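Local coordinates for probable antibiotics synthesis protein (Thermus thermophilus, PDB 1V70), which is of unknown function but probably acts in antibiotic synthesis as a metal-binding cupin, at residues I20-F23 against L29-L32; Q39-H44 against K51-L56; G58-R63 against A69-G74. All blocks are in the same frame, centred on the assembly; numbering follows the deposited sequence. Where two conformers were deposited one is given.

Three contacts illustrate how a small cupin barrel uses backbone bonding at its margins and side-chain chemistry at its middle. Contacts 1 and 3 are both antiparallel hairpin pairings, centred about 19 Å apart on opposite sides of the chain's centre. Contact 1 is largely buried and belongs to the larger sheet, whereas contact 3 lies on the smaller sheet and shows one face to the surface. Contact 2 differs in kind: its strands belong to separate sheets, and polar side chains span the interior. It touches both others, through Leu56 on Leu32 and through Ala55 and Tyr53 on the 58-63/69-74 hairpin. All three also reach the second subunit.

Contact 1: residues I20-F23 against L29-L32; sequences IPVF and LYDL. With NA (sodium ion), chain B.
Ile20 and Leu32 open the backbone pairing of this contact, each bonding the other's carbonyl, with Ile20 N 2.8 Å from Leu32 O. The regular pattern then breaks. Tyr30 O accepts two hydrogen bonds, from Val22 N at 2.9 Å and from Phe23 N at 3.2 Å, both in its carbonyl plane, while Tyr30 N donates to Phe23 O.

The apolar contacts gather on the face carrying Ile20, Phe23, Tyr30 and Leu32. The CB atoms of Ile20 and Leu32 meet at 3.9 Å. Tyr30 CG stands opposite the backbone N (chi1 -161°), which sets the ring beside Phe23 with Val22 CB at its edge. Phe23 and Tyr30 run side by side, their planes turned by 40° and the two CD2 atoms 3.8 Å apart; Val22 CG1 covers one face of the Phe23 ring. This aromatic pair reaches the second subunit, where Phe78 meets Phe23 and Tyr54 packs on Tyr30.

Water and metal supply the polar contacts. A water donates to both Phe23 O and Asp31 OD1, linking the strands. The sodium ion is held by Val22 O at 2.3 Å and by five waters, two of which also donate to Pro21 O, one of them weakly.

With psi of Val22 at -60°, two residues of one strand face Tyr30 alone: a classic beta bulge, set in the hairpin of strands 18-25 and 28-35 at the margin, within this chain, of the larger cupin sheet.

Contact 2: residues Q39-H44 against K51-L56; sequences QAQKVH and KVYYAL
Gln41 and Tyr53 make the shortest link between these strands, which face each other across the barrel with axes 12.7 Å apart. The Tyr53 hydroxyl donates to Gln41 OE1 at 2.5 Å, arriving nearly along the amide C=O, whereas the amide and ring planes are turned 65° apart. The gap is bridged from both sides; Gln41 contributes an extended chain, CG trans to the backbone N (chi1 177°). Its other amide atom, NE2, is hydrogen-bonded to the Tyr33 hydroxyl, which fixes the rotation of the group.

A second, weak hydrogen bond brings Lys51 NZ to the same OE1 at 3.2 Å. The two side chains come from opposite directions, and NZ stands above the amide plane, well off the C=O line. The stronger partner of NZ is His85 NE2. Lys51 crosses the His44 side chain at about a right angle, placing NZ near the plane of the imidazole ring at its edge, 3.1 Å from His44 NE2. His46 meets His44 edge-to-face.

His44 and His46 form the His-X-His of the cupin motif, and Lys51 stands at the position where that motif usually has its glutamate. A lysine nitrogen therefore sits among the histidines, where metal-binding cupins hold their ion; the chemistry suggests a site that departs from the classical one.

Contact 3: residues G58-R63 against A69-G74; sequences GEVVVR and ALLAPG
Leu71 pairs with Val60 in both directions, Leu71 N donating to Val60 O at 2.8 Å and Val60 N to Leu71 O at 3.1 Å, and its side chain then leads from this seam into the barrel. CB of Leu71 meets both Val60 O, at 3.7 Å, and Val60 CG2, at 3.8 Å, with Val62 CG1 a looser neighbour. The first torsion puts CG opposite the backbone N (chi1 -157°), running alongside Val60 in the same direction; there the side chain packs on Ala55 of strand 50-55, in the facing sheet. At the tip, CD2 stays within loose packing distance of Val60 CG2 and packs on Tyr53, also of strand 50-55. Ile3 of the second subunit packs on this leucine as well.

The pairing is an antiparallel beta hairpin, strands 60-64 and 67-71, at the margin, within this subunit, of the smaller sheet of the cupin barrel. Along it Val62 and Ala69 form the next hydrogen-bonded pair, and Val62 CG1 touches Ala69 CB, on the same face as Leu71. Met1 and Ile3 of the second subunit cover parts of that pair.

Val61 and Leu70 occupy the other face, where Val61 CG2 meets Leu70 CD2 at 3.5 Å. Beyond the strands, Pro73 sets its CD 3.1 Å from Gly58 O, a buried carbonyl without a hydrogen-bonding partner in the model, while Pro73 O accepts from Lys7 NZ of the second subunit.

Contact 1: residues I20-F23 against L29-L32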
ATOM      1  N   ILE A  20     -12.481  -5.289  -0.038  1.00 12.68           N
ATOM      2  CA  ILE A  20     -11.894  -6.539   0.417  1.00 12.63           C
ATOM      3  C   ILE A  20     -10.835  -6.313   1.490  1.00 12.83           C
ATOM      4  O   ILE A  20      -9.732  -5.866   1.190  1.00 12.94           O
ATOM      5  CB  ILE A  20     -11.254  -7.259  -0.787  1.00 13.31           C
ATOM      6  CG1 ILE A  20     -12.305  -7.436  -1.889  1.00 14.27           C
ATOM      7  CG2 ILE A  20     -10.665  -8.591  -0.359  1.00 14.35           C
ATOM      8  CD1 ILE A  20     -11.726  -7.533  -3.290  1.00 15.24           C
ATOM      9  N   PRO A  21     -11.152  -6.611   2.760  1.00 12.89           N
ATOM     10  CA  PRO A  21     -10.172  -6.416   3.832  1.00 14.07           C
ATOM     11  C   PRO A  21      -9.011  -7.395   3.716  1.00 14.19           C
ATOM     12  O   PRO A  21      -9.215  -8.590   3.519  1.00 16.99           O
ATOM     13  CB  PRO A  21     -11.002  -6.661   5.093  1.00 15.72           C
ATOM     14  CG  PRO A  21     -12.392  -6.287   4.679  0.50 14.58           C
ATOM     15  CD  PRO A  21     -12.484  -6.907   3.315  0.50 14.30           C
ATOM     16  N   VAL A  22      -7.792  -6.881   3.816  1.00 12.18           N
ATOM     17  CA  VAL A  22      -6.605  -7.724   3.753  1.00 12.83           C
ATOM     18  C   VAL A  22      -6.091  -7.865   5.186  1.00 13.11           C
ATOM     19  O   VAL A  22      -6.013  -8.972   5.721  1.00 14.90           O
ATOM     20  CB  VAL A  22      -5.518  -7.094   2.852  1.00 12.18           C
ATOM     21  CG1 VAL A  22      -4.303  -8.012   2.784  1.00 12.81           C
ATOM     22  CG2 VAL A  22      -6.075  -6.861   1.450  1.00 12.44           C
ATOM     23  N   PHE A  23      -5.754  -6.733   5.797  1.00 12.88           N
ATOM     24  CA  PHE A  23      -5.283  -6.678   7.180  1.00 15.15           C
ATOM     25  C   PHE A  23      -6.004  -5.516   7.852  1.00 17.50           C
ATOM     26  O   PHE A  23      -6.407  -4.554   7.191  1.00 17.76           O
ATOM     27  CB  PHE A  23      -3.782  -6.395   7.266  1.00 13.68           C
ATOM     28  CG  PHE A  23      -2.925  -7.345   6.485  1.00 12.46           C
ATOM     29  CD1 PHE A  23      -2.945  -8.714   6.740  1.00 12.09           C
ATOM     30  CD2 PHE A  23      -2.070  -6.857   5.502  1.00 11.82           C
ATOM     31  CE1 PHE A  23      -2.119  -9.580   6.024  1.00 12.84           C
ATOM     32  CE2 PHE A  23      -1.247  -7.710   4.784  1.00 12.69           C
ATOM     33  CZ  PHE A  23      -1.268  -9.073   5.043  1.00 12.90           C
ATOM     34  N   LEU A  29      -6.290   0.390   8.080  1.00 15.75           N
ATOM     35  CA  LEU A  29      -7.112  -0.492   7.273  1.00 15.02           C
ATOM     36  C   LEU A  29      -6.275  -0.688   6.017  1.00 13.28           C
ATOM     37  O   LEU A  29      -5.774   0.277   5.440  1.00 13.50           O
ATOM     38  CB  LEU A  29      -8.445   0.158   6.902  1.00 16.62           C
ATOM     39  CG  LEU A  29      -9.461   0.380   8.024  1.00 19.68           C
ATOM     40  CD1 LEU A  29     -10.737   0.945   7.424  1.00 22.37           C
ATOM     41  CD2 LEU A  29      -9.746  -0.934   8.743  1.00 22.09           C
ATOM     42  N   TYR A  30      -6.098  -1.940   5.618  1.00 11.87           N
ATOM     43  CA  TYR A  30      -5.316  -2.274   4.432  1.00 10.14           C
ATOM     44  C   TYR A  30      -6.301  -3.089   3.608  1.00 10.47           C
ATOM     45  O   TYR A  30      -6.539  -4.266   3.891  1.00 10.26           O
ATOM     46  CB  TYR A  30      -4.105  -3.115   4.844  1.00 11.44           C
ATOM     47  CG  TYR A  30      -2.979  -3.158   3.835  1.00 10.63           C
ATOM     48  CD1 TYR A  30      -1.973  -2.185   3.829  1.00 10.63           C
ATOM     49  CD2 TYR A  30      -2.901  -4.188   2.905  1.00 11.48           C
ATOM     50  CE1 TYR A  30      -0.912  -2.251   2.917  1.00 10.57           C
ATOM     51  CE2 TYR A  30      -1.853  -4.264   1.996  1.00 11.67           C
ATOM     52  CZ  TYR A  30      -0.860  -3.296   2.009  1.00 10.84           C
ATOM     53  OH  TYR A  30       0.188  -3.407   1.123  1.00 11.40           O
ATOM     54  N   ASP A  31      -6.887  -2.447   2.598  1.00  9.62           N
ATOM     55  CA  ASP A  31      -7.914  -3.073   1.771  1.00 10.47           C
ATOM     56  C   ASP A  31      -7.656  -3.062   0.281  1.00 10.88           C
ATOM     57  O   ASP A  31      -6.785  -2.353  -0.220  1.00 10.88           O
ATOM     58  CB  ASP A  31      -9.255  -2.347   1.954  1.00 12.60           C
ATOM     59  CG  ASP A  31      -9.662  -2.195   3.396  1.00 15.91           C
ATOM     60  OD1 ASP A  31      -9.603  -3.192   4.134  1.00 15.92           O
ATOM     61  OD2 ASP A  31     -10.061  -1.073   3.786  1.00 19.93           O
ATOM     62  N   LEU A  32      -8.456  -3.854  -0.422  1.00 11.25           N
ATOM     63  CA  LEU A  32      -8.440  -3.881  -1.871  1.00 11.34           C
ATOM     64  C   LEU A  32      -9.824  -3.372  -2.259  1.00 12.10           C
ATOM     65  O   LEU A  32     -10.823  -3.763  -1.647  1.00 13.82           O
ATOM     66  CB  LEU A  32      -8.286  -5.301  -2.421  1.00 13.52           C
ATOM     67  CG  LEU A  32      -6.948  -6.024  -2.311  1.00 15.03           C
ATOM     68  CD1 LEU A  32      -7.086  -7.407  -2.939  1.00 17.81           C
ATOM     69  CD2 LEU A  32      -5.858  -5.225  -3.013  1.00 18.21           C
TER
HETATM   70 NA    NA B1001      -7.146 -10.773   6.660  1.00 35.98          NA
HETATM   71  O   HOH W   1      -9.427  -9.620   6.680  1.00 41.21           O
HETATM   72  O   HOH W   2      -7.951 -11.151   4.182  1.00 38.24           O
HETATM   73  O   HOH W   3      -8.896  -3.925   6.484  1.00 26.92           O
HETATM   74  O   HOH W   4      -5.051 -11.779   7.480  1.00 41.38           O
HETATM   75  O   HOH W   5      -7.618 -10.219   9.143  1.00 48.23           O
HETATM   76  O   HOH W   6      -8.452 -12.998   7.071  1.00 49.92           O

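Contact 2: residues Q39-H44 against K51-L56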
ATOM      1  N   GLN A  39     -18.833   1.696 -11.239  1.00 14.58           N
ATOM      2  CA  GLN A  39     -18.879   1.655  -9.786  1.00 13.43           C
ATOM      3  C   GLN A  39     -17.984   2.725  -9.178  1.00 13.46           C
ATOM      4  O   GLN A  39     -17.120   3.292  -9.860  1.00 12.79           O
ATOM      5  CB  GLN A  39     -18.494   0.264  -9.283  1.00 12.73           C
ATOM      6  CG  GLN A  39     -19.442  -0.815  -9.789  1.00 13.57           C
ATOM      7  CD  GLN A  39     -19.242  -2.143  -9.099  1.00 13.47           C
ATOM      8  OE1 GLN A  39     -18.117  -2.536  -8.800  1.00 12.88           O
ATOM      9  NE2 GLN A  39     -20.339  -2.856  -8.859  1.00 14.72           N
ATOM     10  N   ALA A  40     -18.187   3.001  -7.897  1.00 12.19           N
ATOM     11  CA  ALA A  40     -17.412   4.038  -7.242  1.00 13.30           C
ATOM     12  C   ALA A  40     -17.534   4.036  -5.731  1.00 13.07           C
ATOM     13  O   ALA A  40     -18.424   3.398  -5.160  1.00 14.38           O
ATOM     14  CB  ALA A  40     -17.859   5.403  -7.773  1.00 16.58           C
ATOM     15  N   GLN A  41     -16.606   4.737  -5.091  1.00 12.18           N
ATOM     16  CA  GLN A  41     -16.672   4.971  -3.696  1.00 11.75           C
ATOM     17  C   GLN A  41     -17.160   6.361  -3.590  1.00 10.99           C
ATOM     18  O   GLN A  41     -16.547   7.308  -4.065  1.00 11.46           O
ATOM     19  CB  GLN A  41     -15.269   4.888  -3.094  1.00 12.73           C
ATOM     20  CG  GLN A  41     -15.323   5.233  -1.531  0.50 13.50           C
ATOM     21  CD  GLN A  41     -14.008   4.955  -0.835  0.50 14.09           C
ATOM     22  OE1 GLN A  41     -12.962   5.504  -1.149  0.50 14.91           O
ATOM     23  NE2 GLN A  41     -14.100   4.090   0.195  0.50 14.93           N
ATOM     24  N   LYS A  42     -18.337   6.554  -3.007  0.50  6.19           N
ATOM     25  CA  LYS A  42     -18.916   7.889  -2.912  0.50  6.82           C
ATOM     26  C   LYS A  42     -17.977   8.820  -2.167  0.50  6.39           C
ATOM     27  O   LYS A  42     -17.202   8.392  -1.312  0.50  6.19           O
ATOM     28  CB  LYS A  42     -20.265   7.850  -2.186  0.50  8.97           C
ATOM     29  CG  LYS A  42     -21.286   6.894  -2.773  0.50 12.23           C
ATOM     30  CD  LYS A  42     -22.587   6.950  -1.982  0.50 14.57           C
ATOM     31  CE  LYS A  42     -23.602   5.949  -2.502  0.50 16.15           C
ATOM     32  NZ  LYS A  42     -23.105   4.550  -2.376  0.50 17.55           N
ATOM     33  N   VAL A  43     -18.053  10.103  -2.502  1.00 10.03           N
ATOM     34  CA  VAL A  43     -17.215  11.104  -1.868  1.00 11.90           C
ATOM     35  C   VAL A  43     -17.540  11.189  -0.388  1.00 12.91           C
ATOM     36  O   VAL A  43     -18.708  11.220   0.002  1.00 13.18           O
ATOM     37  CB  VAL A  43     -17.431  12.485  -2.507  1.00 11.48           C
ATOM     38  CG1 VAL A  43     -16.614  13.540  -1.775  1.00 12.64           C
ATOM     39  CG2 VAL A  43     -17.043  12.432  -3.975  1.00 13.37           C
ATOM     40  N   HIS A  44     -16.508  11.218   0.442  1.00 13.34           N
ATOM     41  CA  HIS A  44     -16.758  11.396   1.851  1.00 15.02           C
ATOM     42  C   HIS A  44     -15.534  11.977   2.550  1.00 13.92           C
ATOM     43  O   HIS A  44     -14.498  12.213   1.942  1.00 12.56           O
ATOM     44  CB  HIS A  44     -17.101  10.022   2.425  1.00 19.11           C
ATOM     45  CG  HIS A  44     -15.904   9.115   2.308  1.00 20.14           C
ATOM     46  ND1 HIS A  44     -15.187   8.697   3.380  1.00 24.63           N
ATOM     47  CD2 HIS A  44     -15.384   8.493   1.164  1.00 21.56           C
ATOM     48  CE1 HIS A  44     -14.271   7.839   2.898  1.00 23.39           C
ATOM     49  NE2 HIS A  44     -14.363   7.698   1.574  1.00 25.00           N
ATOM     50  N   LYS A  51      -5.922   8.755   3.807  1.00 12.50           N
ATOM     51  CA  LYS A  51      -6.133   7.610   2.936  1.00 12.65           C
ATOM     52  C   LYS A  51      -5.274   7.726   1.687  1.00 12.17           C
ATOM     53  O   LYS A  51      -5.049   8.822   1.177  1.00 11.93           O
ATOM     54  CB  LYS A  51      -7.612   7.500   2.539  1.00 14.31           C
ATOM     55  CG  LYS A  51      -7.907   6.333   1.608  0.50 14.40           C
ATOM     56  CD  LYS A  51      -9.345   6.343   1.124  0.50 17.12           C
ATOM     57  CE  LYS A  51     -10.313   6.117   2.264  0.50 17.59           C
ATOM     58  NZ  LYS A  51     -11.720   6.137   1.783  0.50 16.42           N
ATOM     59  N   VAL A  52      -4.774   6.594   1.211  1.00 11.22           N
ATOM     60  CA  VAL A  52      -3.975   6.567  -0.005  1.00 10.62           C
ATOM     61  C   VAL A  52      -4.514   5.488  -0.935  1.00  9.46           C
ATOM     62  O   VAL A  52      -4.722   4.341  -0.520  1.00 10.26           O
ATOM     63  CB  VAL A  52      -2.483   6.261   0.269  1.00 10.02           C
ATOM     64  CG1 VAL A  52      -1.715   6.198  -1.050  1.00 11.70           C
ATOM     65  CG2 VAL A  52      -1.886   7.328   1.171  1.00 12.49           C
ATOM     66  N   TYR A  53      -4.762   5.870  -2.184  1.00  9.26           N
ATOM     67  CA  TYR A  53      -5.243   4.955  -3.218  1.00 10.06           C
ATOM     68  C   TYR A  53      -4.061   4.621  -4.122  1.00  9.66           C
ATOM     69  O   TYR A  53      -3.337   5.524  -4.545  1.00  9.88           O
ATOM     70  CB  TYR A  53      -6.294   5.622  -4.107  1.00 10.66           C
ATOM     71  CG  TYR A  53      -7.584   6.027  -3.440  1.00 11.33           C
ATOM     72  CD1 TYR A  53      -8.582   5.091  -3.166  1.00 11.21           C
ATOM     73  CD2 TYR A  53      -7.838   7.365  -3.152  1.00 13.54           C
ATOM     74  CE1 TYR A  53      -9.806   5.484  -2.630  1.00 11.75           C
ATOM     75  CE2 TYR A  53      -9.054   7.768  -2.616  1.00 14.40           C
ATOM     76  CZ  TYR A  53     -10.033   6.826  -2.363  1.00 13.34           C
ATOM     77  OH  TYR A  53     -11.251   7.237  -1.869  1.00 15.58           O
ATOM     78  N   TYR A  54      -3.867   3.342  -4.422  1.00  8.79           N
ATOM     79  CA  TYR A  54      -2.798   2.910  -5.323  1.00  9.17           C
ATOM     80  C   TYR A  54      -3.442   2.008  -6.375  1.00  8.90           C
ATOM     81  O   TYR A  54      -4.142   1.053  -6.034  1.00  8.83           O
ATOM     82  CB  TYR A  54      -1.717   2.134  -4.569  1.00  9.77           C
ATOM     83  CG  TYR A  54      -0.669   1.530  -5.484  1.00  9.72           C
ATOM     84  CD1 TYR A  54       0.281   2.331  -6.116  1.00 11.28           C
ATOM     85  CD2 TYR A  54      -0.651   0.159  -5.746  1.00 12.30           C
ATOM     86  CE1 TYR A  54       1.224   1.781  -6.987  1.00 11.85           C
ATOM     87  CE2 TYR A  54       0.286  -0.399  -6.614  1.00 13.34           C
ATOM     88  CZ  TYR A  54       1.219   0.418  -7.229  1.00 12.13           C
ATOM     89  OH  TYR A  54       2.155  -0.129  -8.080  1.00 14.45           O
ATOM     90  N   ALA A  55      -3.223   2.315  -7.648  1.00  8.42           N
ATOM     91  CA  ALA A  55      -3.815   1.515  -8.720  1.00  8.96           C
ATOM     92  C   ALA A  55      -3.003   0.265  -9.055  1.00  9.94           C
ATOM     93  O   ALA A  55      -1.845   0.354  -9.470  1.00 10.77           O
ATOM     94  CB  ALA A  55      -4.000   2.378  -9.975  1.00 10.21           C
ATOM     95  N   LEU A  56      -3.621  -0.900  -8.865  1.00 10.76           N
ATOM     96  CA  LEU A  56      -2.983  -2.181  -9.159  1.00 11.39           C
ATOM     97  C   LEU A  56      -3.299  -2.599 -10.593  1.00 12.59           C
ATOM     98  O   LEU A  56      -2.428  -3.083 -11.317  1.00 14.26           O
ATOM     99  CB  LEU A  56      -3.489  -3.261  -8.198  1.00 12.03           C
ATOM    100  CG  LEU A  56      -3.117  -3.109  -6.722  1.00 11.98           C
ATOM    101  CD1 LEU A  56      -3.972  -4.052  -5.887  1.00 13.88           C
ATOM    102  CD2 LEU A  56      -1.633  -3.396  -6.530  1.00 15.32           C
TER

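Contact 3: residues G58-R63 against A69-G74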
ATOM      1  N   GLY A  58      -6.148  -1.524 -14.071  1.00 14.23           N
ATOM      2  CA  GLY A  58      -7.161  -0.631 -14.600  1.00 14.70           C
ATOM      3  C   GLY A  58      -6.906   0.824 -14.273  1.00 14.63           C
ATOM      4  O   GLY A  58      -5.841   1.188 -13.766  1.00 15.18           O
ATOM      5  N   GLU A  59      -7.889   1.665 -14.567  1.00 15.89           N
ATOM      6  CA  GLU A  59      -7.734   3.074 -14.250  1.00 16.54           C
ATOM      7  C   GLU A  59      -9.028   3.633 -13.670  1.00 15.61           C
ATOM      8  O   GLU A  59     -10.127   3.230 -14.029  1.00 16.57           O
ATOM      9  CB  GLU A  59      -7.323   3.835 -15.524  1.00 20.21           C
ATOM     10  CG  GLU A  59      -8.391   3.807 -16.626  1.00 25.89           C
ATOM     11  CD  GLU A  59      -7.868   4.471 -17.885  1.00 29.31           C
ATOM     12  OE1 GLU A  59      -8.665   5.003 -18.646  1.00 31.85           O
ATOM     13  OE2 GLU A  59      -6.664   4.410 -18.119  1.00 31.40           O
ATOM     14  N   VAL A  60      -8.853   4.541 -12.719  1.00 13.37           N
ATOM     15  CA  VAL A  60      -9.980   5.154 -12.035  1.00 12.60           C
ATOM     16  C   VAL A  60      -9.770   6.653 -11.951  1.00 12.12           C
ATOM     17  O   VAL A  60      -8.652   7.149 -12.112  1.00 12.30           O
ATOM     18  CB  VAL A  60     -10.132   4.617 -10.587  1.00 11.65           C
ATOM     19  CG1 VAL A  60     -10.451   3.129 -10.609  1.00 13.35           C
ATOM     20  CG2 VAL A  60      -8.852   4.874  -9.794  1.00 14.01           C
ATOM     21  N   VAL A  61     -10.857   7.370 -11.706  1.00 11.65           N
ATOM     22  CA  VAL A  61     -10.791   8.810 -11.539  1.00 12.37           C
ATOM     23  C   VAL A  61     -10.865   9.034 -10.037  1.00 12.08           C
ATOM     24  O   VAL A  61     -11.858   8.680  -9.396  1.00 13.69           O
ATOM     25  CB  VAL A  61     -11.977   9.527 -12.211  1.00 13.35           C
ATOM     26  CG1 VAL A  61     -11.907  11.020 -11.915  1.00 14.47           C
ATOM     27  CG2 VAL A  61     -11.953   9.289 -13.712  1.00 16.02           C
ATOM     28  N   VAL A  62      -9.802   9.587  -9.470  1.00 10.64           N
ATOM     29  CA  VAL A  62      -9.769   9.864  -8.042  1.00 10.80           C
ATOM     30  C   VAL A  62     -10.052  11.341  -7.812  1.00 11.19           C
ATOM     31  O   VAL A  62      -9.531  12.202  -8.526  1.00 11.82           O
ATOM     32  CB  VAL A  62      -8.390   9.499  -7.413  1.00 10.49           C
ATOM     33  CG1 VAL A  62      -7.275  10.242  -8.125  0.50 13.15           C
ATOM     34  CG2 VAL A  62      -8.389   9.826  -5.929  0.50  9.25           C
ATOM     35  N   ARG A  63     -10.902  11.629  -6.833  1.00 10.42           N
ATOM     36  CA  ARG A  63     -11.241  13.005  -6.499  1.00 10.58           C
ATOM     37  C   ARG A  63     -10.765  13.287  -5.084  1.00 10.45           C
ATOM     38  O   ARG A  63     -11.043  12.516  -4.160  1.00 11.18           O
ATOM     39  CB  ARG A  63     -12.759  13.218  -6.595  1.00 11.98           C
ATOM     40  CG  ARG A  63     -13.245  14.641  -6.283  1.00 13.44           C
ATOM     41  CD  ARG A  63     -13.574  14.826  -4.807  1.00 16.02           C
ATOM     42  NE  ARG A  63     -13.992  16.196  -4.495  1.00 16.76           N
ATOM     43  CZ  ARG A  63     -15.165  16.736  -4.823  1.00 16.33           C
ATOM     44  NH1 ARG A  63     -16.078  16.035  -5.483  1.00 17.44           N
ATOM     45  NH2 ARG A  63     -15.422  17.996  -4.492  1.00 15.40           N
ATOM     46  N   ALA A  69      -8.007  13.297 -10.712  1.00 11.33           N
ATOM     47  CA  ALA A  69      -6.865  12.744 -11.419  1.00 10.96           C
ATOM     48  C   ALA A  69      -7.196  11.370 -11.970  1.00 11.25           C
ATOM     49  O   ALA A  69      -8.064  10.666 -11.442  1.00 12.55           O
ATOM     50  CB  ALA A  69      -5.671  12.641 -10.476  1.00 12.41           C
ATOM     51  N   LEU A  70      -6.514  11.002 -13.047  1.00 11.05           N
ATOM     52  CA  LEU A  70      -6.688   9.691 -13.650  1.00 12.03           C
ATOM     53  C   LEU A  70      -5.572   8.845 -13.061  1.00 12.01           C
ATOM     54  O   LEU A  70      -4.391   9.070 -13.332  1.00 12.68           O
ATOM     55  CB  LEU A  70      -6.554   9.772 -15.174  1.00 14.01           C
ATOM     56  CG  LEU A  70      -7.658  10.540 -15.902  0.50 15.97           C
ATOM     57  CD1 LEU A  70      -7.427  10.448 -17.402  0.50 16.93           C
ATOM     58  CD2 LEU A  70      -9.019   9.962 -15.541  0.50 16.85           C
ATOM     59  N   LEU A  71      -5.956   7.887 -12.230  1.00 11.86           N
ATOM     60  CA  LEU A  71      -5.003   7.014 -11.572  1.00 13.58           C
ATOM     61  C   LEU A  71      -4.847   5.723 -12.374  1.00 13.24           C
ATOM     62  O   LEU A  71      -5.764   4.897 -12.415  1.00 14.85           O
ATOM     63  CB  LEU A  71      -5.500   6.705 -10.159  1.00 15.39           C
ATOM     64  CG  LEU A  71      -4.489   6.269  -9.098  1.00 15.85           C
ATOM     65  CD1 LEU A  71      -3.577   7.442  -8.740  1.00 18.24           C
ATOM     66  CD2 LEU A  71      -5.239   5.784  -7.865  1.00 17.22           C
ATOM     67  N   ALA A  72      -3.693   5.573 -13.022  1.00 12.83           N
ATOM     68  CA  ALA A  72      -3.375   4.390 -13.820  1.00 13.55           C
ATOM     69  C   ALA A  72      -2.462   3.482 -12.991  1.00 13.17           C
ATOM     70  O   ALA A  72      -1.894   3.916 -11.989  1.00 11.31           O
ATOM     71  CB  ALA A  72      -2.682   4.804 -15.118  1.00 16.39           C
ATOM     72  N   PRO A  73      -2.294   2.215 -13.405  1.00 12.93           N
ATOM     73  CA  PRO A  73      -1.444   1.287 -12.652  1.00 12.91           C
ATOM     74  C   PRO A  73      -0.072   1.849 -12.288  1.00 12.91           C
ATOM     75  O   PRO A  73       0.649   2.363 -13.146  1.00 13.01           O
ATOM     76  CB  PRO A  73      -1.356   0.075 -13.576  1.00 13.87           C
ATOM     77  CG  PRO A  73      -2.683   0.094 -14.267  1.00 15.13           C
ATOM     78  CD  PRO A  73      -2.846   1.559 -14.604  1.00 14.06           C
ATOM     79  N   GLY A  74       0.275   1.745 -11.007  1.00 11.25           N
ATOM     80  CA  GLY A  74       1.555   2.238 -10.531  1.00 11.79           C
ATOM     81  C   GLY A  74       1.487   3.625  -9.919  1.00 10.35           C
ATOM     82  O   GLY A  74       2.462   4.098  -9.336  1.00 11.83           O
TER